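Local coordinates for protein FAD dependent oxidoreductase (Chelativorans sp. BNC1, PDB 6PXS) that oxidises iminodiacetate with the help of a bound FAD cofactor, as a flavoprotein of the DadA oxidoreductase family, at residues 133-138 with 289-294; 230-235 with 295-300. All coordinates share one frame; numbering follows the deposited sequence.

Contact 1 (133-138 with 289-294); sequences PPLRDD and GIAPGL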
# COMPACT_ATOMS: atom_id res chain seq x y z
N PRO A 133 -16.48 -15.12 -20.75
CA PRO A 133 -15.93 -14.70 -22.05
C PRO A 133 -14.43 -14.94 -22.17
O PRO A 133 -13.97 -15.46 -23.19
CB PRO A 133 -16.26 -13.21 -22.11
CG PRO A 133 -17.51 -13.09 -21.30
CD PRO A 133 -17.40 -14.11 -20.20
N PRO A 134 -13.62 -14.56 -21.17
CA PRO A 134 -12.16 -14.67 -21.35
C PRO A 134 -11.66 -16.10 -21.57
O PRO A 134 -10.48 -16.26 -21.91
CB PRO A 134 -11.59 -14.07 -20.06
CG PRO A 134 -12.70 -14.05 -19.10
CD PRO A 134 -13.95 -13.89 -19.90
N LEU A 135 -12.50 -17.12 -21.41
CA LEU A 135 -12.06 -18.49 -21.63
C LEU A 135 -11.78 -18.73 -23.12
O LEU A 135 -12.19 -17.96 -23.99
CB LEU A 135 -13.11 -19.48 -21.15
CG LEU A 135 -13.27 -19.66 -19.64
CD1 LEU A 135 -14.38 -20.66 -19.34
CD2 LEU A 135 -11.97 -20.12 -18.99
N ARG A 136 -11.07 -19.82 -23.39
CA ARG A 136 -10.84 -20.23 -24.76
C ARG A 136 -12.12 -20.80 -25.37
O ARG A 136 -12.93 -21.43 -24.68
CB ARG A 136 -9.72 -21.28 -24.84
CG ARG A 136 -8.43 -20.89 -24.14
CD ARG A 136 -7.25 -21.69 -24.68
NE ARG A 136 -7.55 -23.12 -24.80
CZ ARG A 136 -7.29 -24.04 -23.87
NH1 ARG A 136 -6.71 -23.70 -22.72
NH2 ARG A 136 -7.61 -25.31 -24.08
N ASP A 137 -12.29 -20.58 -26.67
CA ASP A 137 -13.49 -21.05 -27.35
C ASP A 137 -13.49 -22.56 -27.60
O ASP A 137 -14.52 -23.10 -27.99
CB ASP A 137 -13.66 -20.32 -28.68
CG ASP A 137 -12.46 -20.46 -29.59
OD1 ASP A 137 -12.12 -21.60 -29.98
OD2 ASP A 137 -11.84 -19.43 -29.93
N ASP A 138 -12.36 -23.24 -27.38
CA ASP A 138 -12.24 -24.66 -27.68
C ASP A 138 -12.41 -25.54 -26.45
O ASP A 138 -12.11 -26.74 -26.52
CB ASP A 138 -10.88 -24.94 -28.32
CG ASP A 138 -9.73 -24.77 -27.34
OD1 ASP A 138 -9.65 -23.70 -26.70
OD2 ASP A 138 -8.93 -25.71 -27.20
N GLY A 289 -3.58 -19.41 -19.13
CA GLY A 289 -3.60 -20.62 -19.93
C GLY A 289 -5.00 -20.96 -20.41
O GLY A 289 -5.22 -21.19 -21.60
N ILE A 290 -5.96 -20.99 -19.48
CA ILE A 290 -7.34 -21.32 -19.83
C ILE A 290 -8.19 -20.09 -20.12
O ILE A 290 -9.33 -20.23 -20.59
CB ILE A 290 -8.02 -22.13 -18.71
CG1 ILE A 290 -8.08 -21.32 -17.41
CG2 ILE A 290 -7.27 -23.44 -18.49
CD1 ILE A 290 -8.97 -21.95 -16.35
N ALA A 291 -7.68 -18.88 -19.86
CA ALA A 291 -8.46 -17.65 -20.02
C ALA A 291 -7.56 -16.56 -20.60
O ALA A 291 -7.16 -15.63 -19.91
CB ALA A 291 -9.06 -17.21 -18.69
N PRO A 292 -7.24 -16.66 -21.89
CA PRO A 292 -6.42 -15.61 -22.52
C PRO A 292 -7.05 -14.23 -22.46
O PRO A 292 -6.34 -13.23 -22.62
CB PRO A 292 -6.26 -16.10 -23.97
CG PRO A 292 -6.54 -17.57 -23.91
CD PRO A 292 -7.55 -17.75 -22.83
N GLY A 293 -8.37 -14.14 -22.25
CA GLY A 293 -9.02 -12.85 -22.18
C GLY A 293 -8.58 -12.00 -21.01
O GLY A 293 -8.77 -10.79 -21.02
N LEU A 294 -7.98 -12.62 -19.99
CA LEU A 294 -7.47 -11.89 -18.84
C LEU A 294 -6.10 -11.28 -19.10
O LEU A 294 -5.52 -10.68 -18.19
CB LEU A 294 -7.39 -12.82 -17.63
CG LEU A 294 -8.72 -13.45 -17.19
CD1 LEU A 294 -8.51 -14.45 -16.07
CD2 LEU A 294 -9.71 -12.37 -16.77
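Arg136 crosses Pro292 at about a right angle where, in the FAD dependent oxidoreductase fold, the loop between helix 127-131 and strand 141-144 meets the C-terminal end of helix 277-290. The arginine's aliphatic stem rests on the proline ring, CG 3.5 Å from Pro292 CD. A bend at chi3 (-46°) then brings NH1 to Gly289 O, 3.1 Å away, with that oxygen at the guanidinium edge and NH1 above the carbonyl plane. Asp138 holds the same group from its own loop, OD1 offering its syn lone pair to Arg136 NE at 2.9 Å. Arginine thus combines apolar cover for a proline with N-H groups for a helix-end carbonyl. A leucine here would probably leave Gly289 O without this donor and the Asp138 carboxylate without its charged mate. The backbone N of Arg136 itself makes a weak bond to Ile290 O. Leu135 sends CD2 to within 4.1 Å of Ala291 CB, and Met251 packs on both side chains. Pro134 crosses Leu294 obliquely, its CB 4.1 Å from Leu294 CG. Gly293 suits its place because any side chain would collide with Pro134 CA; its N bonds Pro134 O at 3.0 Å, in the carbonyl plane and on a lone pair.

Contact 2 (230-235 with 295-300); sequences LHLPGV and ADATHI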
# COMPACT_ATOMS: atom_id res chain seq x y z
N LEU A 230 -7.66 -9.57 -10.13
CA LEU A 230 -7.62 -8.84 -11.39
C LEU A 230 -8.81 -7.88 -11.48
O LEU A 230 -9.78 -8.00 -10.73
CB LEU A 230 -7.64 -9.79 -12.58
CG LEU A 230 -6.58 -10.89 -12.57
CD1 LEU A 230 -6.75 -11.78 -13.79
CD2 LEU A 230 -5.18 -10.30 -12.54
N HIS A 231 -8.72 -6.95 -12.42
CA HIS A 231 -9.75 -5.94 -12.63
C HIS A 231 -9.97 -5.77 -14.12
O HIS A 231 -9.02 -5.53 -14.87
CB HIS A 231 -9.36 -4.61 -11.98
CG HIS A 231 -10.37 -3.52 -12.17
ND1 HIS A 231 -11.65 -3.60 -11.66
CD2 HIS A 231 -10.28 -2.33 -12.80
CE1 HIS A 231 -12.31 -2.50 -11.97
NE2 HIS A 231 -11.51 -1.71 -12.67
N LEU A 232 -11.23 -5.89 -14.55
CA LEU A 232 -11.62 -5.75 -15.95
C LEU A 232 -12.38 -4.43 -16.12
O LEU A 232 -13.62 -4.42 -16.09
CB LEU A 232 -12.49 -6.93 -16.40
CG LEU A 232 -11.79 -8.27 -16.67
CD1 LEU A 232 -10.78 -8.13 -17.80
CD2 LEU A 232 -11.13 -8.80 -15.41
N PRO A 233 -11.68 -3.30 -16.33
CA PRO A 233 -12.37 -2.00 -16.31
C PRO A 233 -13.57 -1.93 -17.24
O PRO A 233 -13.44 -2.10 -18.46
CB PRO A 233 -11.27 -1.01 -16.74
CG PRO A 233 -10.23 -1.85 -17.39
CD PRO A 233 -10.26 -3.16 -16.69
N GLY A 234 -14.74 -1.68 -16.67
CA GLY A 234 -15.95 -1.51 -17.46
C GLY A 234 -16.56 -2.79 -17.96
O GLY A 234 -17.15 -2.80 -19.05
N VAL A 235 -16.46 -3.88 -17.20
CA VAL A 235 -16.95 -5.19 -17.61
C VAL A 235 -17.91 -5.71 -16.55
O VAL A 235 -17.55 -5.77 -15.36
CB VAL A 235 -15.79 -6.18 -17.83
CG1 VAL A 235 -16.32 -7.55 -18.22
CG2 VAL A 235 -14.84 -5.65 -18.89
N ALA A 295 -5.57 -11.41 -20.32
CA ALA A 295 -4.20 -10.98 -20.60
C ALA A 295 -4.01 -9.50 -20.28
O ALA A 295 -3.08 -9.12 -19.57
CB ALA A 295 -3.85 -11.27 -22.05
N ASP A 296 -4.88 -8.65 -20.82
CA ASP A 296 -4.78 -7.20 -20.62
C ASP A 296 -5.70 -6.70 -19.52
O ASP A 296 -6.19 -5.57 -19.58
CB ASP A 296 -5.07 -6.48 -21.93
CG ASP A 296 -3.90 -6.55 -22.90
OD1 ASP A 296 -2.74 -6.51 -22.44
OD2 ASP A 296 -4.15 -6.65 -24.13
N ALA A 297 -5.95 -7.53 -18.50
CA ALA A 297 -6.66 -7.09 -17.31
C ALA A 297 -5.68 -6.52 -16.31
O ALA A 297 -4.50 -6.90 -16.26
CB ALA A 297 -7.43 -8.26 -16.68
N THR A 298 -6.16 -5.59 -15.49
CA THR A 298 -5.31 -4.96 -14.49
C THR A 298 -5.05 -5.93 -13.34
O THR A 298 -5.93 -6.68 -12.93
CB THR A 298 -5.95 -3.68 -13.96
OG1 THR A 298 -6.27 -2.81 -15.05
CG2 THR A 298 -5.02 -2.96 -13.00
N HIS A 299 -3.82 -5.91 -12.84
CA HIS A 299 -3.44 -6.64 -11.63
C HIS A 299 -3.43 -5.64 -10.48
O HIS A 299 -2.54 -4.79 -10.40
CB HIS A 299 -2.08 -7.31 -11.81
CG HIS A 299 -1.65 -8.14 -10.64
ND1 HIS A 299 -0.46 -8.83 -10.62
CD2 HIS A 299 -2.26 -8.39 -9.46
CE1 HIS A 299 -0.35 -9.47 -9.47
NE2 HIS A 299 -1.42 -9.22 -8.75
N ILE A 300 -4.42 -5.74 -9.60
CA ILE A 300 -4.59 -4.75 -8.54
C ILE A 300 -3.84 -5.15 -7.28
O ILE A 300 -3.27 -4.29 -6.60
CB ILE A 300 -6.09 -4.51 -8.27
CG1 ILE A 300 -6.83 -5.82 -8.01
CG2 ILE A 300 -6.73 -3.77 -9.43
CD1 ILE A 300 -8.30 -5.63 -7.67
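The imidazole of His231, whose CB packs on Ile300 and Thr298, carries the backbone N of Pro233 over one face, 3.8 Å above the ring plane and displaced toward the rim. With CG anti to the backbone N (chi1 179°), the ring is carried away from His231 N and lies alongside the chain that follows it. The second imidazole, His299, shares the sheet face of Leu230, and its NE2 is hydrogen-bonded to Thr302 OG1.

Both histidines sit where strand 298-310, an outermost strand of an antiparallel four-stranded sheet within the chain, pairs with the end of strand 220-231. His231 and Thr298 form a hydrogen-bonded pair: His231 N reaches Thr298 O at 2.8 Å, and Thr298 N returns to His231 O at 2.9 Å, in the carbonyl plane. Leu230 and His299 form the adjoining non-hydrogen-bonded pair.

Beyond the strand, Leu232 starts away from 295-300, but its end comes back to set CD1 3.5 Å from Ala297 CB. The small methyl of Ala297 suits this site, since it also lies close to His231 O. Ile300 brings its short branch against His231, Ile300 CG2 being 3.8 Å from His231 CB.

The chemistry divides accordingly: backbone amides join the strands and hydrocarbon packs beside the paired backbones, while Thr298 OG1 and the backbone Asp296 O turn to Arg274 of a second subunit. The pairing thus closes the sheet edge within the chain, and that same edge is gripped from the neighbouring subunit.

In the fold
From the N terminus, the chain first passes 133-138, then 230-235 at the end of strand 220-231, then 289-294 and, directly after it, 295-300. Contact 1 closes the longer loop, of 150 intervening residues, and contact 2 one of 59. Their segments alternate, so the two loops cross. Contact 1 ties the loop ahead of strand 141-144 to the end of helix 277-290; contact 2 binds the start of strand 298-310 to strand 220-231. Leu294 is the joint between them: in contact 1 it meets Pro134, while its CD1 lies 3.9 Å from Leu230 CD1 of contact 2. The turn from helix to strand is thereby held from two directions.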